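Local coordinates for protein orotidine 5'-phosphate decarboxylase (Methanocaldococcus jannaschii, PDB 4LUI) that probably catalyses the decarboxylation of orotidine 5'-monophosphate to UMP, the last step of de novo UMP synthesis, and works as a homodimer, at residues Lys81-Pro86 / His106-Glu111; Gly102-Gly107 / Ile129-Met134; Pro186-Gln191 / Val208-Ala213. One frame throughout, in Å; residues are numbered along the deposited sequence.

Contact 1 (Lys81-Pro86 / His106-Glu111); sequences KVADIP and HGFVGE
Val-82 and His-106 join the two backbones where both barrel strands end. His-106 N donates to Val-82 O over 2.9 Å, with an N-H...O angle of 162°. A water donates a second bond to Val-82 O and another to His-106 O, so the Val-82 carbonyl is held twice. Beyond His-106, Gly-107 to Gly-110 form a type I turn, which brings Val-109 back against Ala-83. Both segments are C-terminal strand ends and the loops that follow, the end of a TIM barrel where active sites lie. Lys-81 is the probable proton donor. Its side chain crosses that of His-106 obliquely. Lys-81 CB lies 3.8 Å from His-106 CD2. Farther out, Lys-81 CD lies against His-106 NE2. The Lys-81 side chain bends at chi2 (-53°) and again at chi4, and its NZ ends away from the ring in a salt bridge with Asp-79. NZ makes a second salt bridge, with Asp-84 of the second subunit. The imidazole meets Lys-81 O at its edge, 3.4 Å from CD2, while Phe-108 CE1 sits over the centre of one face. His-106 NE2 is hydrogen-bonded to Ala-83 O of the second subunit. Ala-83 CB packs 4.0 Å from Val-109 CG1, and Val-109 CG2 reaches Asp-84 O.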
loop_
_atom_site.group_PDB
_atom_site.type_symbol
_atom_site.label_atom_id
_atom_site.label_comp_id
_atom_site.label_asym_id
_atom_site.label_seq_id
_atom_site.Cartn_x
_atom_site.Cartn_y
_atom_site.Cartn_z
ATOM N N LYS B 81 -0.981 2.591 3.598
ATOM C CA LYS B 81 -1.685 3.083 2.407
ATOM C C LYS B 81 -2.611 2.019 1.802
ATOM O O LYS B 81 -2.593 1.798 0.585
ATOM C CB LYS B 81 -0.670 3.513 1.333
ATOM C CG LYS B 81 0.244 4.682 1.733
ATOM C CD LYS B 81 -0.548 5.885 2.215
ATOM C CE LYS B 81 0.280 7.179 2.139
ATOM N NZ LYS B 81 1.465 7.139 3.053
ATOM N N VAL B 82 -3.395 1.355 2.646
ATOM C CA VAL B 82 -4.137 0.162 2.236
ATOM C C VAL B 82 -5.062 0.512 1.073
ATOM O O VAL B 82 -5.794 1.505 1.130
ATOM C CB VAL B 82 -4.970 -0.414 3.398
ATOM C CG1 VAL B 82 -5.577 -1.733 2.991
ATOM C CG2 VAL B 82 -4.092 -0.602 4.645
ATOM N N ALA B 83 -5.001 -0.283 0.014
ATOM C CA ALA B 83 -5.620 0.111 -1.236
ATOM C C ALA B 83 -6.014 -1.100 -2.065
ATOM O O ALA B 83 -5.696 -1.174 -3.249
ATOM C CB ALA B 83 -4.663 1.020 -2.025
ATOM N N ASP B 84 -6.716 -2.045 -1.441
ATOM C CA ASP B 84 -7.167 -3.251 -2.131
ATOM C C ASP B 84 -8.684 -3.455 -2.018
ATOM O O ASP B 84 -9.402 -2.586 -1.528
ATOM C CB ASP B 84 -6.396 -4.480 -1.613
ATOM C CG ASP B 84 -6.038 -5.458 -2.713
ATOM O OD1 ASP B 84 -6.960 -5.891 -3.444
ATOM O OD2 ASP B 84 -4.832 -5.780 -2.851
ATOM N N ILE B 85 -9.157 -4.597 -2.504
ATOM C CA ILE B 85 -10.570 -4.952 -2.412
ATOM C C ILE B 85 -10.918 -5.257 -0.957
ATOM O O ILE B 85 -10.031 -5.519 -0.154
ATOM C CB ILE B 85 -10.897 -6.173 -3.290
ATOM C CG1 ILE B 85 -10.187 -7.437 -2.778
ATOM C CG2 ILE B 85 -10.556 -5.876 -4.744
ATOM C CD1 ILE B 85 -10.491 -8.664 -3.611
ATOM N N PRO B 86 -12.213 -5.229 -0.615
ATOM C CA PRO B 86 -12.570 -5.458 0.791
ATOM C C PRO B 86 -11.950 -6.701 1.442
ATOM O O PRO B 86 -11.406 -6.566 2.537
ATOM C CB PRO B 86 -14.097 -5.557 0.745
ATOM C CG PRO B 86 -14.453 -4.579 -0.337
ATOM C CD PRO B 86 -13.365 -4.722 -1.392
ATOM N N HIS B 106 -6.136 4.228 2.000
ATOM C CA HIS B 106 -6.602 5.126 0.942
ATOM C C HIS B 106 -8.111 5.096 0.867
ATOM O O HIS B 106 -8.726 4.043 1.033
ATOM C CB HIS B 106 -6.030 4.726 -0.429
ATOM C CG HIS B 106 -4.692 5.332 -0.726
ATOM N ND1 HIS B 106 -4.514 6.685 -0.915
ATOM C CD2 HIS B 106 -3.471 4.766 -0.887
ATOM C CE1 HIS B 106 -3.242 6.931 -1.179
ATOM N NE2 HIS B 106 -2.585 5.785 -1.149
ATOM N N GLY B 107 -8.713 6.257 0.646
ATOM C CA GLY B 107 -10.135 6.320 0.371
ATOM C C GLY B 107 -10.438 6.161 -1.112
ATOM O O GLY B 107 -11.593 5.890 -1.480
ATOM N N PHE B 108 -9.432 6.337 -1.978
ATOM C CA PHE B 108 -9.723 6.343 -3.422
ATOM C C PHE B 108 -10.263 5.021 -3.960
ATOM O O PHE B 108 -10.936 5.002 -4.991
ATOM C CB PHE B 108 -8.577 6.933 -4.291
ATOM C CG PHE B 108 -7.398 6.016 -4.516
ATOM C CD1 PHE B 108 -6.206 6.223 -3.839
ATOM C CD2 PHE B 108 -7.450 4.995 -5.462
ATOM C CE1 PHE B 108 -5.085 5.397 -4.086
ATOM C CE2 PHE B 108 -6.345 4.165 -5.686
ATOM C CZ PHE B 108 -5.171 4.369 -4.987
ATOM N N VAL B 109 -10.012 3.930 -3.241
ATOM C CA VAL B 109 -10.500 2.622 -3.660
ATOM C C VAL B 109 -11.964 2.382 -3.271
ATOM O O VAL B 109 -12.550 1.363 -3.628
ATOM C CB VAL B 109 -9.560 1.459 -3.209
ATOM C CG1 VAL B 109 -8.178 1.632 -3.821
ATOM C CG2 VAL B 109 -9.428 1.423 -1.704
ATOM N N GLY B 110 -12.566 3.337 -2.563
ATOM C CA GLY B 110 -14.006 3.302 -2.362
ATOM C C GLY B 110 -14.429 2.997 -0.942
ATOM O O GLY B 110 -13.630 2.569 -0.112
ATOM N N GLU B 111 -15.712 3.197 -0.676
ATOM C CA GLU B 111 -16.254 3.037 0.667
ATOM C C GLU B 111 -16.121 1.640 1.240
ATOM O O GLU B 111 -15.802 1.483 2.411
ATOM C CB GLU B 111 -17.744 3.379 0.671
ATOM C CG GLU B 111 -18.048 4.833 0.846
ATOM C CD GLU B 111 -19.526 5.072 1.070
ATOM O OE1 GLU B 111 -20.204 4.172 1.602
ATOM O OE2 GLU B 111 -20.000 6.161 0.715
HETATM O O HOH W 1 -8.583 1.209 1.237
#

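Contact 2 (Gly102-Gly107 / Ile129-Met134); sequences GIIVHG and IMVTEM
Ile-104 and Ile-129 pair in parallel, followed by Val-105 with Met-130 and His-106 with Val-131. Ile-129 N donates to Ile-103 O. Val-105 N donates to Ile-129 O and Val-131 N to Val-105 O, both over 2.8 Å. The two short strands cross at -33°. The side chain of Val-131 can be followed outward. Its CB lies 3.8 Å from Val-105 O and close to His-106 ND1. From there it forks. CG1, anti to the backbone N (chi1 179°), runs beside the imidazole and comes within 4.1 Å of His-106 CE1. CG2 turns back along the strand and meets Ile-104 CG2 at 3.5 Å, a close apolar contact in which the two side chains cross at about a right angle. Met-134 SD approaches the His-106 ring at its edge, 3.8 Å from CE1. A water in the ring plane bonds to ND1. It also accepts from Gly-107 N and donates to Val-131 O, bridging the strand ends where they splay apart. On the face that carries Val-105 and Met-130, Met-130 CG and SD lie against Gly-107, and Met-130 reaches Met-153 and Ala-154 of helix 147-157. On the opposite face, Ile-104, Ile-129 and Val-131 point into the barrel. Strand 102-106, helix 111-124 and strand 127-131 make up a beta-alpha-beta unit of the TIM barrel.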
loop_
_atom_site.group_PDB
_atom_site.type_symbol
_atom_site.label_atom_id
_atom_site.label_comp_id
_atom_site.label_asym_id
_atom_site.label_seq_id
_atom_site.Cartn_x
_atom_site.Cartn_y
_atom_site.Cartn_z
ATOM N N GLY B 102 -3.245 1.652 15.019
ATOM C CA GLY B 102 -4.011 2.286 13.967
ATOM C C GLY B 102 -3.389 1.967 12.628
ATOM O O GLY B 102 -2.232 1.555 12.546
ATOM N N ILE B 103 -4.179 2.137 11.576
ATOM C CA ILE B 103 -3.719 1.836 10.233
ATOM C C ILE B 103 -4.211 2.913 9.264
ATOM O O ILE B 103 -5.340 3.414 9.395
ATOM C CB ILE B 103 -4.180 0.409 9.818
ATOM C CG1 ILE B 103 -3.567 -0.009 8.481
ATOM C CG2 ILE B 103 -5.709 0.292 9.805
ATOM C CD1 ILE B 103 -3.923 -1.455 8.117
ATOM N N ILE B 104 -3.347 3.287 8.317
ATOM C CA ILE B 104 -3.672 4.312 7.334
ATOM C C ILE B 104 -4.109 3.654 6.026
ATOM O O ILE B 104 -3.419 2.766 5.506
ATOM C CB ILE B 104 -2.477 5.274 7.110
ATOM C CG1 ILE B 104 -2.243 6.097 8.384
ATOM C CG2 ILE B 104 -2.736 6.186 5.915
ATOM C CD1 ILE B 104 -0.930 6.867 8.398
ATOM N N VAL B 105 -5.271 4.080 5.530
ATOM C CA VAL B 105 -5.870 3.527 4.318
ATOM C C VAL B 105 -6.129 4.617 3.271
ATOM O O VAL B 105 -6.293 5.795 3.607
ATOM C CB VAL B 105 -7.196 2.802 4.632
ATOM C CG1 VAL B 105 -6.986 1.823 5.797
ATOM C CG2 VAL B 105 -8.298 3.798 4.989
ATOM N N HIS B 106 -6.136 4.228 2.000
ATOM C CA HIS B 106 -6.602 5.126 0.942
ATOM C C HIS B 106 -8.111 5.096 0.867
ATOM O O HIS B 106 -8.726 4.043 1.033
ATOM C CB HIS B 106 -6.030 4.726 -0.429
ATOM C CG HIS B 106 -4.692 5.332 -0.726
ATOM N ND1 HIS B 106 -4.514 6.685 -0.915
ATOM C CD2 HIS B 106 -3.471 4.766 -0.887
ATOM C CE1 HIS B 106 -3.242 6.931 -1.179
ATOM N NE2 HIS B 106 -2.585 5.785 -1.149
ATOM N N GLY B 107 -8.713 6.257 0.646
ATOM C CA GLY B 107 -10.135 6.320 0.371
ATOM C C GLY B 107 -10.438 6.161 -1.112
ATOM O O GLY B 107 -11.593 5.890 -1.480
ATOM N N ILE B 129 -7.411 5.492 9.650
ATOM C CA ILE B 129 -7.051 6.844 9.283
ATOM C C ILE B 129 -7.049 6.891 7.758
ATOM O O ILE B 129 -6.420 6.057 7.119
ATOM C CB ILE B 129 -5.643 7.163 9.820
ATOM C CG1 ILE B 129 -5.641 7.141 11.361
ATOM C CG2 ILE B 129 -5.131 8.479 9.272
ATOM C CD1 ILE B 129 -4.269 6.899 11.977
ATOM N N MET B 130 -7.771 7.833 7.166
ATOM C CA MET B 130 -7.870 7.866 5.703
ATOM C C MET B 130 -6.988 8.946 5.086
ATOM O O MET B 130 -7.025 10.104 5.517
ATOM C CB MET B 130 -9.322 8.117 5.267
ATOM C CG MET B 130 -9.475 8.134 3.740
ATOM S SD MET B 130 -11.090 8.731 3.194
ATOM C CE MET B 130 -12.129 7.586 4.081
ATOM N N VAL B 131 -6.219 8.579 4.062
ATOM C CA VAL B 131 -5.531 9.584 3.263
ATOM C C VAL B 131 -6.553 10.289 2.390
ATOM O O VAL B 131 -7.191 9.655 1.548
ATOM C CB VAL B 131 -4.520 8.946 2.307
ATOM C CG1 VAL B 131 -3.843 10.033 1.472
ATOM C CG2 VAL B 131 -3.484 8.166 3.073
ATOM N N THR B 132 -6.708 11.597 2.568
ATOM C CA THR B 132 -7.636 12.347 1.722
ATOM C C THR B 132 -6.923 13.233 0.708
ATOM O O THR B 132 -7.538 13.707 -0.248
ATOM C CB THR B 132 -8.595 13.249 2.531
ATOM O OG1 THR B 132 -7.844 14.271 3.202
ATOM C CG2 THR B 132 -9.418 12.429 3.549
ATOM N N GLU B 133 -5.633 13.471 0.916
ATOM C CA GLU B 133 -4.917 14.464 0.116
ATOM C C GLU B 133 -3.413 14.241 0.275
ATOM O O GLU B 133 -2.950 13.937 1.366
ATOM C CB GLU B 133 -5.337 15.865 0.589
ATOM C CG GLU B 133 -4.954 17.020 -0.323
ATOM C CD GLU B 133 -5.832 18.252 -0.104
ATOM O OE1 GLU B 133 -6.984 18.097 0.365
ATOM O OE2 GLU B 133 -5.373 19.373 -0.419
ATOM N N MET B 134 -2.671 14.367 -0.821
ATOM C CA MET B 134 -1.239 14.099 -0.835
ATOM C C MET B 134 -0.512 15.259 -1.502
ATOM O O MET B 134 -1.123 16.048 -2.233
ATOM C CB MET B 134 -0.951 12.778 -1.551
ATOM C CG MET B 134 -1.513 11.565 -0.800
ATOM S SD MET B 134 -1.095 10.026 -1.634
ATOM C CE MET B 134 0.640 9.876 -1.195
HETATM O O HOH W 2 -7.042 8.090 -0.797
#

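Contact 3 (Pro186-Gln191 / Val208-Ala213); sequences PGVGAQ and VIVGRA
Pro-186 pairs with Ile-209 as parallel strand neighbours, with Pro-186 CA 4.1 Å from Ile-209 CB. The next residue, Gly-187, just past the strand end, sends its N to Ile-209 O over 3.0 Å. The bond is nearly straight, with an N-H...O angle of 176°. Gly-187 CA also lies 3.7 Å from Val-208 CB. With no side chain, Gly-187 lets the two backbones lie close here. Val-188 follows in the loop. Its CG1, anti to the carbonyl carbon (chi1 -60°), reaches Val-210 CG2 at 4.0 Å, and the two side chains cross at about a right angle. After Gly-189, Ala-190 O accepts from a water at 2.8 Å. The same water accepts from Arg-212 NH1 at 3.1 Å and thus bridges the loop to the start of helix 212-215. Arg-212 NE is hydrogen-bonded to Gln-216 OE1. Residues 186 to 191, Gly-211 and Arg-212 are predicted to bind the substrate. In the barrel, strand 207-210 lies between strands 183-186 and 23-27. Ile-209 packs on Ala-27 and Val-210 on Leu-24. Outside the sheet, Tyr-227 of helix 220-230 touches Val-188, Val-210 and Ala-213.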
loop_
_atom_site.group_PDB
_atom_site.type_symbol
_atom_site.label_atom_id
_atom_site.label_comp_id
_atom_site.label_asym_id
_atom_site.label_seq_id
_atom_site.Cartn_x
_atom_site.Cartn_y
_atom_site.Cartn_z
ATOM N N PRO B 186 2.132 17.185 8.164
ATOM C CA PRO B 186 3.516 17.516 8.535
ATOM C C PRO B 186 3.618 18.805 9.332
ATOM O O PRO B 186 2.946 19.784 9.014
ATOM C CB PRO B 186 4.204 17.696 7.178
ATOM C CG PRO B 186 3.410 16.847 6.256
ATOM C CD PRO B 186 1.981 17.010 6.711
ATOM N N GLY B 187 4.472 18.809 10.352
ATOM C CA GLY B 187 4.629 19.974 11.200
ATOM C C GLY B 187 5.859 20.777 10.835
ATOM O O GLY B 187 6.064 21.886 11.336
ATOM N N VAL B 188 6.681 20.208 9.961
ATOM C CA VAL B 188 7.875 20.888 9.491
ATOM C C VAL B 188 7.972 20.787 7.982
ATOM O O VAL B 188 7.387 19.886 7.377
ATOM C CB VAL B 188 9.165 20.312 10.134
ATOM C CG1 VAL B 188 9.115 20.473 11.644
ATOM C CG2 VAL B 188 9.359 18.853 9.748
ATOM N N GLY B 189 8.716 21.716 7.389
ATOM C CA GLY B 189 8.929 21.736 5.957
ATOM C C GLY B 189 10.060 20.817 5.535
ATOM O O GLY B 189 10.587 20.025 6.325
ATOM N N ALA B 190 10.435 20.929 4.270
ATOM C CA ALA B 190 11.437 20.041 3.689
ATOM C C ALA B 190 12.812 20.175 4.340
ATOM O O ALA B 190 13.638 19.270 4.231
ATOM C CB ALA B 190 11.540 20.285 2.194
ATOM N N GLN B 191 13.063 21.306 4.995
ATOM C CA GLN B 191 14.364 21.582 5.593
ATOM C C GLN B 191 14.366 21.256 7.081
ATOM O O GLN B 191 15.420 21.295 7.725
ATOM C CB GLN B 191 14.764 23.046 5.403
ATOM C CG GLN B 191 14.895 23.504 3.943
ATOM C CD GLN B 191 13.549 23.748 3.280
ATOM O OE1 GLN B 191 12.559 24.063 3.944
ATOM N NE2 GLN B 191 13.506 23.596 1.965
ATOM N N VAL B 208 0.972 16.519 14.438
ATOM C CA VAL B 208 1.948 16.978 13.460
ATOM C C VAL B 208 3.039 15.926 13.330
ATOM O O VAL B 208 3.468 15.326 14.322
ATOM C CB VAL B 208 2.570 18.356 13.802
ATOM C CG1 VAL B 208 1.550 19.474 13.599
ATOM C CG2 VAL B 208 3.131 18.368 15.227
ATOM N N ILE B 209 3.465 15.702 12.096
ATOM C CA ILE B 209 4.477 14.691 11.799
ATOM C C ILE B 209 5.844 15.339 11.657
ATOM O O ILE B 209 5.997 16.351 10.974
ATOM C CB ILE B 209 4.190 13.984 10.475
ATOM C CG1 ILE B 209 2.796 13.353 10.468
ATOM C CG2 ILE B 209 5.245 12.915 10.195
ATOM C CD1 ILE B 209 2.401 12.871 9.074
ATOM N N VAL B 210 6.841 14.732 12.284
ATOM C CA VAL B 210 8.242 15.075 12.045
ATOM C C VAL B 210 8.959 13.771 11.750
ATOM O O VAL B 210 8.690 12.752 12.394
ATOM C CB VAL B 210 8.870 15.778 13.263
ATOM C CG1 VAL B 210 10.351 16.059 13.036
ATOM C CG2 VAL B 210 8.118 17.078 13.571
ATOM N N GLY B 211 9.849 13.798 10.767
ATOM C CA GLY B 211 10.538 12.593 10.344
ATOM C C GLY B 211 12.049 12.716 10.408
ATOM O O GLY B 211 12.659 12.611 11.485
ATOM N N ARG B 212 12.658 12.960 9.251
ATOM C CA ARG B 212 14.115 12.899 9.112
ATOM C C ARG B 212 14.886 13.830 10.042
ATOM O O ARG B 212 16.006 13.523 10.427
ATOM C CB ARG B 212 14.553 13.128 7.653
ATOM C CG ARG B 212 14.028 14.408 7.035
ATOM C CD ARG B 212 14.463 14.541 5.574
ATOM N NE ARG B 212 15.920 14.597 5.465
ATOM C CZ ARG B 212 16.579 15.084 4.416
ATOM N NH1 ARG B 212 15.913 15.560 3.372
ATOM N NH2 ARG B 212 17.905 15.098 4.413
ATOM N N ALA B 213 14.286 14.962 10.409
ATOM C CA ALA B 213 14.971 15.918 11.273
ATOM C C ALA B 213 15.227 15.311 12.655
ATOM O O ALA B 213 16.131 15.734 13.370
ATOM C CB ALA B 213 14.175 17.223 11.375
HETATM O O HOH W 3 13.093 16.724 3.245
#

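How the contacts relate
Contacts 1 and 2 are continuous. They share His-106 and Gly-107, and their centres are 9 Å apart. Val-82 N is probably hydrogen-bonded to Ile-104 O (3.2 Å), and Lys-81 CD packs on Val-131 CG2 at 3.8 Å. Strands 75-82, 102-106 and 127-131 are successive in the barrel, and both contacts touch the second subunit. Contact 3 joins strands 183-186 and 207-210 of the same closed sheet. Its centre is about 26 Å from that of contact 1 and about 18 Å from that of contact 2. It touches neither. Contacts 1 and 3 both hold predicted substrate-binding residues. Lys-51, another of these, has its side chain about 6 Å from that of Lys-81 and about 4 Å from that of Ile-209.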